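Long-range contact in putative Lipoprotein (Shewanella oneidensis, PDB 3U24), which is a putative lipoprotein of unknown function that binds zinc and calcium ions and belongs to the DUF885 family of the peptidase MA clan: residues A236-Q248 / L478-E490. Residues are numbered along the deposited sequence; the frame is centred on the assembly and turned at random.
Sequences ARSFRIGEELYEQ and LDYSIHVKGMTEE. With CA (calcium ion), chain R.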
loop_
_atom_site.group_PDB
_atom_site.type_symbol
_atom_site.label_atom_id
_atom_site.label_comp_id
_atom_site.label_asym_id
_atom_site.label_seq_id
_atom_site.Cartn_x
_atom_site.Cartn_y
_atom_site.Cartn_z
ATOM N N ALA A 236 15.387 -10.384 22.620
ATOM C CA ALA A 236 15.505 -9.483 21.476
ATOM C C ALA A 236 14.628 -8.269 21.712
ATOM O O ALA A 236 13.619 -8.337 22.435
ATOM C CB ALA A 236 15.122 -10.217 20.190
ATOM N N ARG A 237 14.991 -7.158 21.087
ATOM C CA ARG A 237 14.107 -5.989 21.049
ATOM C C ARG A 237 12.660 -6.358 20.602
ATOM O O ARG A 237 12.478 -7.189 19.693
ATOM C CB ARG A 237 14.667 -4.932 20.089
ATOM C CG ARG A 237 14.002 -3.597 20.292
ATOM C CD ARG A 237 14.257 -2.646 19.145
ATOM N NE ARG A 237 15.669 -2.303 18.916
ATOM C CZ ARG A 237 16.241 -1.129 19.214
ATOM N NH1 ARG A 237 15.541 -0.170 19.824
ATOM N NH2 ARG A 237 17.531 -0.891 18.885
ATOM N N SER A 238 11.662 -5.763 21.238
ATOM C CA SER A 238 10.282 -6.020 20.871
ATOM C C SER A 238 10.022 -5.421 19.488
ATOM O O SER A 238 10.598 -4.400 19.132
ATOM C CB SER A 238 9.284 -5.374 21.868
ATOM O OG SER A 238 7.945 -5.377 21.336
ATOM N N PHE A 239 9.149 -6.066 18.735
ATOM C CA PHE A 239 8.713 -5.585 17.438
ATOM C C PHE A 239 7.676 -4.432 17.568
ATOM O O PHE A 239 7.343 -3.767 16.572
ATOM C CB PHE A 239 8.130 -6.744 16.620
ATOM C CG PHE A 239 6.917 -7.379 17.237
ATOM C CD1 PHE A 239 5.657 -6.862 17.002
ATOM C CD2 PHE A 239 7.030 -8.535 18.008
ATOM C CE1 PHE A 239 4.546 -7.445 17.576
ATOM C CE2 PHE A 239 5.916 -9.127 18.571
ATOM C CZ PHE A 239 4.674 -8.563 18.357
ATOM N N ARG A 240 7.178 -4.218 18.786
ATOM C CA ARG A 240 6.134 -3.248 19.058
ATOM C C ARG A 240 6.800 -1.891 19.223
ATOM O O ARG A 240 7.721 -1.726 20.036
ATOM C CB ARG A 240 5.359 -3.626 20.300
ATOM C CG ARG A 240 4.763 -5.034 20.250
ATOM C CD ARG A 240 4.470 -5.530 21.661
ATOM N NE ARG A 240 3.988 -6.918 21.693
ATOM C CZ ARG A 240 2.727 -7.265 21.458
ATOM N NH1 ARG A 240 2.376 -8.529 21.506
ATOM N NH2 ARG A 240 1.827 -6.355 21.164
ATOM N N ILE A 241 6.409 -0.919 18.412
ATOM C CA ILE A 241 7.201 0.322 18.376
ATOM C C ILE A 241 6.824 1.302 19.490
ATOM O O ILE A 241 7.588 2.206 19.780
ATOM C CB ILE A 241 7.188 0.977 16.961
ATOM C CG1 ILE A 241 5.784 1.432 16.524
ATOM C CG2 ILE A 241 7.733 0.000 15.900
ATOM C CD1 ILE A 241 5.772 2.258 15.225
ATOM N N GLY A 242 5.668 1.123 20.132
ATOM C CA GLY A 242 5.254 1.977 21.260
ATOM C C GLY A 242 4.523 3.256 20.858
ATOM O O GLY A 242 4.579 3.685 19.673
ATOM N N GLU A 243 3.851 3.875 21.826
ATOM C CA GLU A 243 2.993 5.020 21.547
ATOM C C GLU A 243 3.686 6.246 20.889
ATOM O O GLU A 243 3.168 6.814 19.930
ATOM C CB GLU A 243 2.296 5.481 22.822
ATOM C CG GLU A 243 1.339 6.666 22.626
ATOM C CD GLU A 243 0.315 6.770 23.784
ATOM O OE1 GLU A 243 0.733 6.651 24.965
ATOM O OE2 GLU A 243 -0.903 6.942 23.539
ATOM N N GLU A 244 4.821 6.668 21.428
ATOM C CA GLU A 244 5.462 7.879 20.951
ATOM C C GLU A 244 5.854 7.740 19.471
ATOM O O GLU A 244 5.556 8.624 18.671
ATOM C CB GLU A 244 6.673 8.295 21.795
ATOM C CG GLU A 244 7.207 9.691 21.380
ATOM C CD GLU A 244 8.225 10.353 22.326
ATOM O OE1 GLU A 244 9.073 9.642 22.933
ATOM O OE2 GLU A 244 8.201 11.621 22.440
ATOM N N LEU A 245 6.541 6.658 19.125
ATOM C CA LEU A 245 6.956 6.418 17.745
ATOM C C LEU A 245 5.758 6.176 16.814
ATOM O O LEU A 245 5.788 6.580 15.651
ATOM C CB LEU A 245 7.969 5.284 17.650
ATOM C CG LEU A 245 9.336 5.543 18.299
ATOM C CD1 LEU A 245 10.183 4.265 18.286
ATOM C CD2 LEU A 245 10.084 6.688 17.618
ATOM N N TYR A 246 4.702 5.571 17.353
ATOM C CA TYR A 246 3.567 5.181 16.541
ATOM C C TYR A 246 2.833 6.432 16.109
ATOM O O TYR A 246 2.576 6.611 14.925
ATOM C CB TYR A 246 2.647 4.217 17.279
ATOM C CG TYR A 246 1.600 3.579 16.391
ATOM C CD1 TYR A 246 0.401 4.221 16.156
ATOM C CD2 TYR A 246 1.805 2.342 15.820
ATOM C CE1 TYR A 246 -0.580 3.675 15.366
ATOM C CE2 TYR A 246 0.847 1.770 15.016
ATOM C CZ TYR A 246 -0.366 2.457 14.796
ATOM O OH TYR A 246 -1.371 1.934 14.012
ATOM N N GLU A 247 2.557 7.321 17.047
ATOM C CA GLU A 247 1.941 8.593 16.717
ATOM C C GLU A 247 2.770 9.425 15.735
ATOM O O GLU A 247 2.207 10.027 14.811
ATOM C CB GLU A 247 1.692 9.410 17.967
ATOM C CG GLU A 247 0.614 8.837 18.899
ATOM C CD GLU A 247 -0.803 9.028 18.364
ATOM O OE1 GLU A 247 -0.991 9.604 17.251
ATOM O OE2 GLU A 247 -1.754 8.571 19.036
ATOM N N GLN A 248 4.092 9.477 15.917
ATOM C CA GLN A 248 4.926 10.261 15.012
ATOM C C GLN A 248 4.856 9.591 13.633
ATOM O O GLN A 248 4.672 10.288 12.620
ATOM C CB GLN A 248 6.395 10.430 15.507
ATOM C CG GLN A 248 6.570 11.310 16.744
ATOM C CD GLN A 248 7.944 11.237 17.517
ATOM O OE1 GLN A 248 8.725 10.282 17.415
ATOM N NE2 GLN A 248 8.189 12.256 18.342
ATOM N N LEU A 478 -6.266 -3.607 15.302
ATOM C CA LEU A 478 -5.192 -4.562 15.398
ATOM C C LEU A 478 -3.844 -3.862 15.378
ATOM O O LEU A 478 -2.978 -4.087 16.259
ATOM C CB LEU A 478 -5.282 -5.543 14.228
ATOM C CG LEU A 478 -4.123 -6.536 14.051
ATOM C CD1 LEU A 478 -4.403 -7.758 14.879
ATOM C CD2 LEU A 478 -3.936 -7.003 12.610
ATOM N N ASP A 479 -3.653 -2.995 14.385
ATOM C CA ASP A 479 -2.332 -2.386 14.220
ATOM C C ASP A 479 -1.968 -1.543 15.448
ATOM O O ASP A 479 -0.858 -1.646 15.988
ATOM C CB ASP A 479 -2.224 -1.570 12.943
ATOM C CG ASP A 479 -0.776 -1.188 12.618
ATOM O OD1 ASP A 479 0.004 -2.080 12.167
ATOM O OD2 ASP A 479 -0.433 0.015 12.780
ATOM N N TYR A 480 -2.939 -0.765 15.908
ATOM C CA TYR A 480 -2.773 0.112 17.046
ATOM C C TYR A 480 -2.581 -0.684 18.317
ATOM O O TYR A 480 -1.653 -0.420 19.081
ATOM C CB TYR A 480 -3.991 1.053 17.169
ATOM C CG TYR A 480 -3.872 2.095 18.261
ATOM C CD1 TYR A 480 -3.204 3.295 18.039
ATOM C CD2 TYR A 480 -4.391 1.869 19.524
ATOM C CE1 TYR A 480 -3.072 4.257 19.065
ATOM C CE2 TYR A 480 -4.264 2.810 20.547
ATOM C CZ TYR A 480 -3.623 4.015 20.313
ATOM O OH TYR A 480 -3.507 4.962 21.342
ATOM N N SER A 481 -3.452 -1.662 18.549
ATOM C CA SER A 481 -3.392 -2.416 19.799
ATOM C C SER A 481 -2.094 -3.199 19.945
ATOM O O SER A 481 -1.569 -3.288 21.030
ATOM C CB SER A 481 -4.614 -3.298 19.983
ATOM O OG SER A 481 -5.790 -2.487 19.870
ATOM N N ILE A 482 -1.574 -3.721 18.850
ATOM C CA ILE A 482 -0.316 -4.465 18.861
ATOM C C ILE A 482 0.860 -3.551 19.234
ATOM O O ILE A 482 1.623 -3.853 20.120
ATOM C CB ILE A 482 -0.082 -5.139 17.483
ATOM C CG1 ILE A 482 -0.998 -6.352 17.356
ATOM C CG2 ILE A 482 1.379 -5.576 17.294
ATOM C CD1 ILE A 482 -0.966 -6.989 15.972
ATOM N N HIS A 483 0.957 -2.401 18.593
ATOM C CA HIS A 483 2.094 -1.515 18.761
ATOM C C HIS A 483 2.028 -0.595 19.964
ATOM O O HIS A 483 3.069 -0.167 20.472
ATOM C CB HIS A 483 2.286 -0.735 17.487
ATOM C CG HIS A 483 2.835 -1.580 16.404
ATOM N ND1 HIS A 483 4.101 -2.026 16.432
ATOM C CD2 HIS A 483 2.234 -2.174 15.303
ATOM C CE1 HIS A 483 4.303 -2.828 15.386
ATOM N NE2 HIS A 483 3.174 -2.897 14.680
ATOM N N VAL A 484 0.811 -0.327 20.445
ATOM C CA VAL A 484 0.598 0.633 21.501
ATOM C C VAL A 484 0.071 -0.022 22.768
ATOM O O VAL A 484 0.360 0.459 23.867
ATOM C CB VAL A 484 -0.354 1.801 21.062
ATOM C CG1 VAL A 484 -0.540 2.827 22.205
ATOM C CG2 VAL A 484 0.237 2.497 19.843
ATOM N N LYS A 485 -0.700 -1.092 22.633
ATOM C CA LYS A 485 -1.439 -1.614 23.795
ATOM C C LYS A 485 -1.071 -3.055 24.141
ATOM O O LYS A 485 -1.790 -3.702 24.891
ATOM C CB LYS A 485 -2.959 -1.546 23.554
ATOM C CG LYS A 485 -3.501 -0.160 23.310
ATOM C CD LYS A 485 -4.987 -0.239 22.982
ATOM C CE LYS A 485 -5.870 -0.533 24.189
ATOM N NZ LYS A 485 -6.151 0.748 24.895
ATOM N N GLY A 486 0.019 -3.557 23.580
ATOM C CA GLY A 486 0.482 -4.925 23.887
ATOM C C GLY A 486 -0.487 -6.064 23.564
ATOM O O GLY A 486 -0.487 -7.060 24.249
HETATM N N MSE A 487 -1.301 -5.948 22.518
HETATM C CA MSE A 487 -2.219 -7.045 22.154
HETATM C C MSE A 487 -1.401 -8.287 21.802
HETATM O O MSE A 487 -0.384 -8.181 21.116
HETATM C CB MSE A 487 -3.102 -6.632 20.974
HETATM C CG MSE A 487 -3.918 -7.732 20.326
HETATM SE SE MSE A 487 -5.096 -7.071 18.921
HETATM C CE MSE A 487 -6.661 -6.601 19.980
ATOM N N THR A 488 -1.813 -9.448 22.317
ATOM C CA THR A 488 -1.110 -10.711 22.071
ATOM C C THR A 488 -1.563 -11.374 20.781
ATOM O O THR A 488 -2.628 -11.045 20.249
ATOM C CB THR A 488 -1.429 -11.734 23.162
ATOM O OG1 THR A 488 -2.844 -11.986 23.129
ATOM C CG2 THR A 488 -0.974 -11.205 24.575
ATOM N N GLU A 489 -0.789 -12.359 20.324
ATOM C CA GLU A 489 -1.119 -13.087 19.120
ATOM C C GLU A 489 -2.521 -13.695 19.222
ATOM O O GLU A 489 -3.316 -13.551 18.269
ATOM C CB GLU A 489 -0.075 -14.166 18.829
ATOM C CG GLU A 489 -0.328 -14.973 17.550
ATOM C CD GLU A 489 0.828 -15.921 17.178
ATOM O OE1 GLU A 489 1.848 -15.980 17.905
ATOM O OE2 GLU A 489 0.723 -16.644 16.158
ATOM N N GLU A 490 -2.830 -14.354 20.354
ATOM C CA GLU A 490 -4.155 -14.962 20.569
ATOM C C GLU A 490 -5.258 -13.905 20.557
ATOM O O GLU A 490 -6.305 -14.108 19.963
ATOM C CB GLU A 490 -4.217 -15.775 21.893
HETATM CA CA CA R . 2.940 -17.606 15.981
HETATM O O HOH W 1 -1.698 6.712 20.994
HETATM O O HOH W 2 3.082 2.082 24.139
HETATM O O HOH W 3 1.664 -19.493 17.124
HETATM O O HOH W 4 4.154 -15.777 15.143
#
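R240 and H483 bring their CA atoms within 4.4 Å where the loop leading into helix 243-248 crosses the C-terminal end of helix 478-485, the two short helical axes inclined at 142°. As at many helix ends, late carbonyls recruit donors from elsewhere. R240 NH2 serves one of them, I482 O, at 2.7 Å, in the carbonyl plane and on a lone pair, while NH1 and NH2 grip M487 O of the following turn end-on, NH1 at 2.8 Å. The chain, extended from CG to NE, runs past I482 O before the guanidinium turns its edge to M487 O; F239 CZ lies against one guanidinium face. A leucine in place of R240 would probably leave the carbonyls of I482 and M487 without these donors and the turn after the helix less firmly tied to the loop. The next helical carbonyl, H483 O, takes G242 N at 2.9 Å, and the imidazole ND1 accepts from I241 N close to the ring plane, 3.2 Å away. Since ND1 acts as acceptor, NE2 probably carries the proton, directed to the carbonyls of A514 and S517. Deeper in, Y246 is a knob among D479, Y480, H483 and V484. The chi1 of -169° swings the Y246 ring away from its own backbone N, toward helix 478-485: Y246 CD2 lies 3.5 Å from H483 CB, and Y246 OH donates a very short 2.5 Å bond to D479 OD2, which also accepts from V519 N. The edge of Y480 meets the Y246 face in an offset T-shaped pair. A water joins Y480 OH to E243 and E247. Donors from R240 and G242 thus meet two of the last helical carbonyls, while Y246 buries its hydroxyl against a carboxylate, joining helices 243-254 and 459-485 beside an aromatic cluster.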